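PDB 6QPA: sulfur oxygenase/reductase from Halothiobacillus neapolitanus, which probably catalyses the oxygen-dependent disproportionation of elemental sulfur at a mononuclear non-haem iron site, within a large hollow assembly of 24 subunits. Local coordinates for residues I8-A13 with G75-T80; P40-F45 with T80-V85; D94-I99 with N227-N232. One frame throughout, in Å; residues are numbered along the deposited sequence.

Contact 1: I8-A13 with G75-T80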
loop_
_atom_site.group_PDB
_atom_site.type_symbol
_atom_site.label_atom_id
_atom_site.label_comp_id
_atom_site.label_asym_id
_atom_site.label_seq_id
_atom_site.Cartn_x
_atom_site.Cartn_y
_atom_site.Cartn_z
ATOM N N ILE A 8 -38.103 -30.994 -41.831
ATOM C CA ILE A 8 -37.124 -30.467 -40.890
ATOM C C ILE A 8 -37.614 -30.810 -39.500
ATOM O O ILE A 8 -38.732 -30.439 -39.124
ATOM C CB ILE A 8 -36.909 -28.954 -41.040
ATOM C CG1 ILE A 8 -36.492 -28.617 -42.467
ATOM C CG2 ILE A 8 -35.758 -28.472 -40.094
ATOM C CD1 ILE A 8 -36.191 -27.138 -42.660
ATOM N N ALA A 9 -36.799 -31.551 -38.757
ATOM C CA ALA A 9 -37.025 -31.755 -37.336
ATOM C C ALA A 9 -36.223 -30.713 -36.574
ATOM O O ALA A 9 -35.028 -30.519 -36.842
ATOM C CB ALA A 9 -36.643 -33.179 -36.902
ATOM N N ILE A 10 -36.883 -29.998 -35.671
ATOM C CA ILE A 10 -36.221 -28.963 -34.888
ATOM C C ILE A 10 -36.196 -29.422 -33.448
ATOM O O ILE A 10 -37.223 -29.406 -32.767
ATOM C CB ILE A 10 -36.896 -27.594 -35.018
ATOM C CG1 ILE A 10 -36.923 -27.191 -36.491
ATOM C CG2 ILE A 10 -36.123 -26.580 -34.168
ATOM C CD1 ILE A 10 -37.608 -25.831 -36.777
ATOM N N ASN A 11 -35.018 -29.830 -32.985
ATOM C CA ASN A 11 -34.820 -30.175 -31.588
ATOM C C ASN A 11 -34.656 -28.875 -30.806
ATOM O O ASN A 11 -33.666 -28.158 -30.983
ATOM C CB ASN A 11 -33.601 -31.082 -31.444
ATOM C CG ASN A 11 -33.532 -31.732 -30.103
ATOM O OD1 ASN A 11 -33.212 -31.087 -29.113
ATOM N ND2 ASN A 11 -33.845 -33.027 -30.052
ATOM N N MET A 12 -35.628 -28.568 -29.954
ATOM C CA MET A 12 -35.676 -27.322 -29.196
ATOM C C MET A 12 -35.356 -27.625 -27.744
ATOM O O MET A 12 -36.005 -28.483 -27.131
ATOM C CB MET A 12 -37.048 -26.670 -29.308
ATOM C CG MET A 12 -37.480 -26.361 -30.725
ATOM S SD MET A 12 -39.239 -25.984 -30.757
ATOM C CE MET A 12 -39.401 -25.410 -32.445
ATOM N N ALA A 13 -34.344 -26.941 -27.211
ATOM C CA ALA A 13 -33.949 -27.057 -25.817
ATOM C C ALA A 13 -33.554 -25.685 -25.296
ATOM O O ALA A 13 -33.254 -24.772 -26.064
ATOM C CB ALA A 13 -32.771 -28.022 -25.639
ATOM N N GLY A 75 -31.903 -20.408 -25.666
ATOM C CA GLY A 75 -32.437 -21.376 -26.603
ATOM C C GLY A 75 -31.324 -22.027 -27.406
ATOM O O GLY A 75 -30.311 -21.406 -27.725
ATOM N N MET A 76 -31.502 -23.308 -27.704
ATOM C CA MET A 76 -30.590 -24.031 -28.586
ATOM C C MET A 76 -31.453 -24.883 -29.499
ATOM O O MET A 76 -32.137 -25.791 -29.029
ATOM C CB MET A 76 -29.598 -24.881 -27.805
ATOM C CG MET A 76 -28.232 -24.931 -28.461
ATOM S SD MET A 76 -28.056 -26.465 -29.344
ATOM C CE MET A 76 -27.820 -27.586 -27.951
ATOM N N PHE A 77 -31.479 -24.543 -30.781
ATOM C CA PHE A 77 -32.307 -25.223 -31.770
ATOM C C PHE A 77 -31.395 -25.954 -32.734
ATOM O O PHE A 77 -30.514 -25.337 -33.339
ATOM C CB PHE A 77 -33.169 -24.248 -32.580
ATOM C CG PHE A 77 -34.352 -23.687 -31.843
ATOM C CD1 PHE A 77 -34.422 -23.712 -30.462
ATOM C CD2 PHE A 77 -35.406 -23.121 -32.558
ATOM C CE1 PHE A 77 -35.516 -23.174 -29.793
ATOM C CE2 PHE A 77 -36.509 -22.594 -31.905
ATOM C CZ PHE A 77 -36.564 -22.620 -30.508
ATOM N N GLN A 78 -31.619 -27.242 -32.910
ATOM C CA GLN A 78 -30.860 -28.018 -33.882
ATOM C C GLN A 78 -31.819 -28.447 -34.985
ATOM O O GLN A 78 -32.736 -29.232 -34.738
ATOM C CB GLN A 78 -30.168 -29.217 -33.224
ATOM C CG GLN A 78 -29.002 -28.840 -32.293
ATOM C CD GLN A 78 -28.406 -30.026 -31.515
ATOM O OE1 GLN A 78 -29.128 -30.882 -31.006
ATOM N NE2 GLN A 78 -27.078 -30.072 -31.432
ATOM N N TYR A 79 -31.654 -27.894 -36.184
ATOM C CA TYR A 79 -32.376 -28.417 -37.335
ATOM C C TYR A 79 -31.685 -29.673 -37.810
ATOM O O TYR A 79 -30.479 -29.654 -38.042
ATOM C CB TYR A 79 -32.402 -27.450 -38.520
ATOM C CG TYR A 79 -33.116 -26.137 -38.367
ATOM C CD1 TYR A 79 -33.462 -25.633 -37.125
ATOM C CD2 TYR A 79 -33.413 -25.381 -39.495
ATOM C CE1 TYR A 79 -34.098 -24.412 -37.008
ATOM C CE2 TYR A 79 -34.052 -24.165 -39.399
ATOM C CZ TYR A 79 -34.393 -23.676 -38.157
ATOM O OH TYR A 79 -35.025 -22.446 -38.078
ATOM N N THR A 80 -32.434 -30.745 -38.004
ATOM C CA THR A 80 -31.963 -31.843 -38.834
ATOM C C THR A 80 -32.949 -32.006 -39.974
ATOM O O THR A 80 -34.159 -31.905 -39.773
ATOM C CB THR A 80 -31.788 -33.169 -38.067
ATOM O OG1 THR A 80 -33.004 -33.507 -37.410
ATOM C CG2 THR A 80 -30.641 -33.043 -37.026
HETATM O O HOH W 1 -33.232 -32.269 -35.139
#
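Met12 lays its side chain across the Phe77 ring: CG sits 3.8 Å from the ring centroid, only 10° off the normal, a CH-pi contact over the middle of the face. Its SD lies farther out and oblique to the same ring in a Met-aromatic contact. With CG anti to the carbonyl carbon (chi1 -58°) and the chain extended beyond it, the CG methylene is carried over the ring centre, SD lies obliquely beyond it, and CE comes within 4.1 Å of Phe77 CE2. Ile10 reaches Phe77 obliquely with CG2, 3.9 Å from CD2, while its other branch lies alongside Tyr79 and sets CD1 over the face of that ring, 4.2 Å from the centroid. An alanine in place of Phe77 would probably leave the Met12 side chain without its aromatic support and open a gap beside Ile10 CG2.

The two segments are neighbouring antiparallel strands of a curled sheet, consistent with the dimeric alpha-beta barrel fold of the family. Ile10, Met12, Phe77 and Tyr79 project from one face, where Phe77 also meets Phe299 and the Tyr79 hydroxyl is hydrogen-bonded to His256. Ala9, Asn11, Ala13, Met76, Gln78 and Thr80 occupy the other. Three hydrogen-bonded pairs, Ala9 with Thr80, Asn11 with Gln78 and Ala13 with Met76, give six backbone bonds, the shortest from Met76 N to Ala13 O at 2.8 Å. On the Ala9 face, which borders the iron site, Glu116 touches Ala9, and the Thr80 side chain lies about 4 Å from the iron. A water lies 2.6 Å from Thr80 OG1 and bridges it to Ala9 O; the same OG1 also takes a hydrogen bond from Trp82 NE1.

Contact 2: P40-F45 with T80-V85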
loop_
_atom_site.group_PDB
_atom_site.type_symbol
_atom_site.label_atom_id
_atom_site.label_comp_id
_atom_site.label_asym_id
_atom_site.label_seq_id
_atom_site.Cartn_x
_atom_site.Cartn_y
_atom_site.Cartn_z
ATOM N N PRO A 40 -29.020 -42.683 -44.754
ATOM C CA PRO A 40 -29.068 -42.162 -46.133
ATOM C C PRO A 40 -30.148 -41.118 -46.368
ATOM O O PRO A 40 -30.077 -40.401 -47.377
ATOM C CB PRO A 40 -29.356 -43.414 -46.977
ATOM C CG PRO A 40 -30.057 -44.357 -46.021
ATOM C CD PRO A 40 -29.414 -44.104 -44.670
ATOM N N GLY A 41 -31.152 -41.020 -45.497
ATOM C CA GLY A 41 -32.144 -39.970 -45.615
ATOM C C GLY A 41 -31.763 -38.637 -44.994
ATOM O O GLY A 41 -32.504 -37.655 -45.139
ATOM N N PHE A 42 -30.594 -38.559 -44.358
ATOM C CA PHE A 42 -30.156 -37.341 -43.685
ATOM C C PHE A 42 -29.554 -36.362 -44.681
ATOM O O PHE A 42 -28.636 -36.710 -45.428
ATOM C CB PHE A 42 -29.129 -37.666 -42.610
ATOM C CG PHE A 42 -28.528 -36.445 -41.956
ATOM C CD1 PHE A 42 -29.288 -35.639 -41.121
ATOM C CD2 PHE A 42 -27.198 -36.101 -42.184
ATOM C CE1 PHE A 42 -28.741 -34.519 -40.513
ATOM C CE2 PHE A 42 -26.639 -34.972 -41.584
ATOM C CZ PHE A 42 -27.413 -34.179 -40.743
ATOM N N LEU A 43 -30.068 -35.131 -44.686
ATOM C CA LEU A 43 -29.705 -34.148 -45.697
ATOM C C LEU A 43 -28.892 -32.965 -45.178
ATOM O O LEU A 43 -28.227 -32.299 -45.982
ATOM C CB LEU A 43 -30.971 -33.614 -46.376
ATOM C CG LEU A 43 -31.900 -34.665 -46.969
ATOM C CD1 LEU A 43 -33.175 -34.003 -47.533
ATOM C CD2 LEU A 43 -31.166 -35.454 -48.041
ATOM N N GLY A 44 -28.896 -32.704 -43.881
ATOM C CA GLY A 44 -28.132 -31.594 -43.351
ATOM C C GLY A 44 -28.677 -31.145 -42.012
ATOM O O GLY A 44 -29.625 -31.721 -41.474
ATOM N N PHE A 45 -28.022 -30.121 -41.460
ATOM C CA PHE A 45 -28.393 -29.658 -40.133
ATOM C C PHE A 45 -28.001 -28.196 -39.940
ATOM O O PHE A 45 -27.193 -27.637 -40.690
ATOM C CB PHE A 45 -27.781 -30.549 -39.035
ATOM C CG PHE A 45 -26.301 -30.395 -38.861
ATOM C CD1 PHE A 45 -25.777 -29.399 -38.032
ATOM C CD2 PHE A 45 -25.422 -31.258 -39.505
ATOM C CE1 PHE A 45 -24.391 -29.248 -37.866
ATOM C CE2 PHE A 45 -24.019 -31.125 -39.333
ATOM C CZ PHE A 45 -23.511 -30.115 -38.520
ATOM N N THR A 80 -32.434 -30.745 -38.004
ATOM C CA THR A 80 -31.963 -31.843 -38.834
ATOM C C THR A 80 -32.949 -32.006 -39.974
ATOM O O THR A 80 -34.159 -31.905 -39.773
ATOM C CB THR A 80 -31.788 -33.169 -38.067
ATOM O OG1 THR A 80 -33.004 -33.507 -37.410
ATOM C CG2 THR A 80 -30.641 -33.043 -37.026
ATOM N N VAL A 81 -32.416 -32.176 -41.173
ATOM C CA VAL A 81 -33.186 -32.123 -42.409
ATOM C C VAL A 81 -33.184 -33.509 -43.049
ATOM O O VAL A 81 -32.129 -34.154 -43.153
ATOM C CB VAL A 81 -32.606 -31.040 -43.337
ATOM C CG1 VAL A 81 -33.487 -30.843 -44.570
ATOM C CG2 VAL A 81 -32.457 -29.717 -42.518
ATOM N N TRP A 82 -34.364 -33.966 -43.472
ATOM C CA TRP A 82 -34.608 -35.368 -43.789
ATOM C C TRP A 82 -35.416 -35.500 -45.069
ATOM O O TRP A 82 -36.266 -34.658 -45.375
ATOM C CB TRP A 82 -35.385 -36.069 -42.654
ATOM C CG TRP A 82 -34.643 -36.011 -41.385
ATOM C CD1 TRP A 82 -34.736 -35.046 -40.411
ATOM C CD2 TRP A 82 -33.625 -36.912 -40.968
ATOM N NE1 TRP A 82 -33.857 -35.326 -39.396
ATOM C CE2 TRP A 82 -33.153 -36.458 -39.717
ATOM C CE3 TRP A 82 -33.072 -38.076 -41.521
ATOM C CZ2 TRP A 82 -32.146 -37.131 -39.009
ATOM C CZ3 TRP A 82 -32.076 -38.749 -40.811
ATOM C CH2 TRP A 82 -31.634 -38.277 -39.568
ATOM N N LYS A 83 -35.184 -36.607 -45.779
ATOM C CA LYS A 83 -36.029 -36.931 -46.922
ATOM C C LYS A 83 -37.476 -37.109 -46.494
ATOM O O LYS A 83 -38.393 -36.752 -47.241
ATOM C CB LYS A 83 -35.534 -38.197 -47.621
ATOM C CG LYS A 83 -34.190 -38.052 -48.306
ATOM C CD LYS A 83 -33.779 -39.349 -49.010
ATOM C CE LYS A 83 -32.406 -39.221 -49.675
ATOM N NZ LYS A 83 -31.954 -40.537 -50.245
ATOM N N ASP A 84 -37.702 -37.652 -45.294
ATOM C CA ASP A 84 -39.045 -37.904 -44.798
ATOM C C ASP A 84 -38.982 -38.163 -43.305
ATOM O O ASP A 84 -37.904 -38.342 -42.729
ATOM C CB ASP A 84 -39.697 -39.084 -45.525
ATOM C CG ASP A 84 -38.775 -40.283 -45.626
ATOM O OD1 ASP A 84 -38.158 -40.685 -44.614
ATOM O OD2 ASP A 84 -38.637 -40.810 -46.741
ATOM N N VAL A 85 -40.169 -38.220 -42.692
ATOM C CA VAL A 85 -40.265 -38.490 -41.264
ATOM C C VAL A 85 -39.651 -39.843 -40.939
ATOM O O VAL A 85 -38.890 -39.976 -39.977
ATOM C CB VAL A 85 -41.738 -38.417 -40.819
ATOM C CG1 VAL A 85 -41.932 -39.048 -39.437
ATOM C CG2 VAL A 85 -42.212 -36.982 -40.814
HETATM O O HOH W 2 -29.039 -40.972 -49.870
#
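Phe42 and Trp82 form a non-hydrogen-bonded pair where strand 42-53 runs antiparallel to strand 74-82, near the C-terminal end of the latter, which leads into the iron-binding helix 85-94. Their rings make a T-shaped contact: the Phe42 edge is directed at the face of the six-membered Trp82 ring, centroids 5.3 Å apart and planes at 62°. CD1 stands above the indole toward its rim, while Phe42 CB packs 3.6 Å from Trp82 CZ3. Phe42 also turns CE1 to Thr80 CB, which sits at the ring edge, because chi1 (174°) swings the ring to the side of the carbonyl carbon. Gly44 N lies over the centre of a Phe42 face, and Val274 of a neighbouring subunit packs on Phe42 as well.

Among the van der Waals contacts, Leu43 spreads over the opposing backbone, its CD1 3.7 Å from Trp82 C, and its CD2 meets the Lys83 chain at about a right angle. Val81 rests CB and CG2 on Gly44 O.

Backbone hydrogen bonds tie the strands from Leu43 N to Val81 O (2.7 Å) and from Val81 N to Gly44 O. Beyond the strand ends, Lys83 N is hydrogen-bonded to Gly41 O. The extended Lys83 side chain runs past Gly41 to a weak hydrogen bond from NZ to Pro40 O, and one water bridges the same two atoms.

Trp82 stays within reach of the metal site, its ring meeting that of the iron ligand His88. Close to the indole plane, Trp82 NE1 donates a 2.8 Å hydrogen bond to Thr80 OG1, at an N-H...O angle of 157°.

Contact 3: D94-I99 with N227-N232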
loop_
_atom_site.group_PDB
_atom_site.type_symbol
_atom_site.label_atom_id
_atom_site.label_comp_id
_atom_site.label_asym_id
_atom_site.label_seq_id
_atom_site.Cartn_x
_atom_site.Cartn_y
_atom_site.Cartn_z
ATOM N N ASP A 94 -32.257 -46.842 -34.958
ATOM C CA ASP A 94 -31.057 -47.614 -35.234
ATOM C C ASP A 94 -29.875 -47.183 -34.374
ATOM O O ASP A 94 -28.960 -47.980 -34.160
ATOM C CB ASP A 94 -30.686 -47.510 -36.720
ATOM C CG ASP A 94 -31.699 -48.205 -37.646
ATOM O OD1 ASP A 94 -32.599 -48.921 -37.164
ATOM O OD2 ASP A 94 -31.579 -48.035 -38.877
ATOM N N ASN A 95 -29.859 -45.949 -33.886
ATOM C CA ASN A 95 -28.738 -45.456 -33.105
ATOM C C ASN A 95 -29.187 -45.086 -31.698
ATOM O O ASN A 95 -28.594 -44.218 -31.047
ATOM C CB ASN A 95 -28.093 -44.268 -33.812
ATOM C CG ASN A 95 -27.642 -44.609 -35.227
ATOM O OD1 ASN A 95 -28.264 -44.185 -36.197
ATOM N ND2 ASN A 95 -26.569 -45.377 -35.349
ATOM N N PHE A 96 -30.241 -45.744 -31.216
ATOM C CA PHE A 96 -30.882 -45.290 -29.988
ATOM C C PHE A 96 -29.921 -45.340 -28.799
ATOM O O PHE A 96 -29.869 -44.404 -27.992
ATOM C CB PHE A 96 -32.141 -46.108 -29.711
ATOM C CG PHE A 96 -32.915 -45.612 -28.520
ATOM C CD1 PHE A 96 -33.619 -44.423 -28.585
ATOM C CD2 PHE A 96 -32.889 -46.306 -27.321
ATOM C CE1 PHE A 96 -34.316 -43.949 -27.486
ATOM C CE2 PHE A 96 -33.578 -45.840 -26.218
ATOM C CZ PHE A 96 -34.294 -44.660 -26.300
ATOM N N LYS A 97 -29.175 -46.440 -28.657
ATOM C CA LYS A 97 -28.252 -46.563 -27.529
ATOM C C LYS A 97 -27.206 -45.460 -27.538
ATOM O O LYS A 97 -26.887 -44.895 -26.482
ATOM C CB LYS A 97 -27.556 -47.929 -27.526
ATOM C CG LYS A 97 -28.434 -49.119 -27.153
ATOM C CD LYS A 97 -27.906 -50.407 -27.801
ATOM C CE LYS A 97 -26.397 -50.302 -28.062
ATOM N NZ LYS A 97 -25.961 -51.000 -29.311
ATOM N N GLU A 98 -26.628 -45.170 -28.711
ATOM C CA GLU A 98 -25.536 -44.199 -28.763
ATOM C C GLU A 98 -26.056 -42.777 -28.602
ATOM O O GLU A 98 -25.452 -41.967 -27.885
ATOM C CB GLU A 98 -24.710 -44.349 -30.049
ATOM C CG GLU A 98 -25.410 -44.902 -31.261
ATOM C CD GLU A 98 -25.599 -46.412 -31.214
ATOM O OE1 GLU A 98 -24.603 -47.156 -31.137
ATOM O OE2 GLU A 98 -26.758 -46.852 -31.235
ATOM N N ILE A 99 -27.191 -42.460 -29.224
ATOM C CA ILE A 99 -27.773 -41.141 -29.011
ATOM C C ILE A 99 -28.114 -40.959 -27.546
ATOM O O ILE A 99 -27.846 -39.907 -26.956
ATOM C CB ILE A 99 -29.006 -40.947 -29.899
ATOM C CG1 ILE A 99 -28.575 -40.780 -31.356
ATOM C CG2 ILE A 99 -29.787 -39.742 -29.430
ATOM C CD1 ILE A 99 -29.714 -40.830 -32.315
ATOM N N ASN A 227 -26.401 -47.621 -19.791
ATOM C CA ASN A 227 -27.443 -48.650 -19.753
ATOM C C ASN A 227 -28.762 -48.029 -20.182
ATOM O O ASN A 227 -29.612 -47.676 -19.346
ATOM C CB ASN A 227 -27.545 -49.289 -18.376
ATOM C CG ASN A 227 -26.309 -50.073 -18.035
ATOM O OD1 ASN A 227 -26.061 -51.125 -18.605
ATOM N ND2 ASN A 227 -25.519 -49.557 -17.110
ATOM N N PRO A 228 -28.967 -47.885 -21.483
ATOM C CA PRO A 228 -30.133 -47.153 -21.987
ATOM C C PRO A 228 -31.414 -47.928 -21.749
ATOM O O PRO A 228 -31.390 -49.160 -21.614
ATOM C CB PRO A 228 -29.840 -47.028 -23.490
ATOM C CG PRO A 228 -28.996 -48.255 -23.791
ATOM C CD PRO A 228 -28.139 -48.461 -22.557
ATOM N N PRO A 229 -32.556 -47.250 -21.707
ATOM C CA PRO A 229 -33.837 -47.967 -21.707
ATOM C C PRO A 229 -34.076 -48.632 -23.054
ATOM O O PRO A 229 -33.369 -48.388 -24.032
ATOM C CB PRO A 229 -34.866 -46.862 -21.441
ATOM C CG PRO A 229 -34.225 -45.629 -21.996
ATOM C CD PRO A 229 -32.735 -45.786 -21.720
ATOM N N GLU A 230 -35.083 -49.505 -23.085
ATOM C CA GLU A 230 -35.573 -50.045 -24.349
ATOM C C GLU A 230 -36.247 -48.960 -25.186
ATOM O O GLU A 230 -36.892 -48.051 -24.659
ATOM C CB GLU A 230 -36.554 -51.194 -24.097
ATOM C CG GLU A 230 -35.925 -52.430 -23.487
ATOM C CD GLU A 230 -34.765 -52.955 -24.321
ATOM O OE1 GLU A 230 -33.609 -52.879 -23.852
ATOM O OE2 GLU A 230 -35.008 -53.413 -25.461
ATOM N N TYR A 231 -36.086 -49.057 -26.501
ATOM C CA TYR A 231 -36.785 -48.173 -27.421
ATOM C C TYR A 231 -38.290 -48.402 -27.295
ATOM O O TYR A 231 -38.802 -49.445 -27.711
ATOM C CB TYR A 231 -36.275 -48.428 -28.843
ATOM C CG TYR A 231 -36.925 -47.613 -29.932
ATOM C CD1 TYR A 231 -38.090 -48.051 -30.551
ATOM C CD2 TYR A 231 -36.370 -46.393 -30.348
ATOM C CE1 TYR A 231 -38.702 -47.285 -31.567
ATOM C CE2 TYR A 231 -36.961 -45.641 -31.354
ATOM C CZ TYR A 231 -38.135 -46.095 -31.957
ATOM O OH TYR A 231 -38.731 -45.352 -32.950
ATOM N N ASN A 232 -39.005 -47.438 -26.719
ATOM C CA ASN A 232 -40.439 -47.579 -26.515
ATOM C C ASN A 232 -41.015 -46.232 -26.102
ATOM O O ASN A 232 -40.309 -45.385 -25.545
ATOM C CB ASN A 232 -40.752 -48.658 -25.477
ATOM C CG ASN A 232 -42.200 -49.186 -25.588
ATOM O OD1 ASN A 232 -42.908 -48.906 -26.541
ATOM N ND2 ASN A 232 -42.618 -49.953 -24.608
#
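The Phe96 ring receives the edge of Tyr231 on one face and the carbonyl oxygen of Pro229 at its rim. Tyr231 stands perpendicular to it, planes at 90° and centroids 5.6 Å apart, in a T-shaped pair; Tyr231 CD2 comes down 3.8 Å from Phe96 CD1. Tyr231 CA lies above the same ring, offset toward the rim, so backbone and side chain of the loop both cover it. In the plane of the Phe96 ring, Pro229 O approaches CE2 at 3.4 Å, facing the partly positive ring hydrogens. The Phe96 side chain leaves CA opposite the backbone N (chi1 -175°), which carries the ring out from the helix to the loop.

Phe96 opens the short helix 96-101, which follows the iron-binding helix 85-94 almost directly, and residues 227-232 belong to the long loop between helix 214-220 and strand 245-246. No hydrogen bond joins the two segments; the loop is held by ring and proline contacts and by the Pro229 carbonyl at the ring edge. Pro228 and Pro229 also touch Phe100, one helical turn on, while Tyr231 makes a second edge-to-face contact with His93 and packs on Glu89.

At the more exposed flank the aliphatic part of Lys97 covers the first proline of the pair, CG against Pro228 CG at 3.5 Å. Beyond that point the Lys97 chain bends away from the loop, and Asn227 of a neighbouring subunit packs against it.

Contacts 1 and 2 share Thr80 and strand 74-82, which lies between strands 7-15 and 42-53 in one sheet; their centres are 13 Å apart, and Ile8 CG1 of contact 1 packs 4.2 Å from Val81 CG2 of contact 2. Contact 3 stands apart, its centre about 20 Å from each of the others, and touches neither. All three lie near the iron held by His88, His92 and Glu116. The Thr80 side chain is about 4 Å from the metal. Contact 2 runs into the start of helix 85-94, its Trp82 side chain about 3 Å from that of His88; contact 3, past the helix's C-terminal end, brings the Tyr231 side chain to about 5 Å from that of His92.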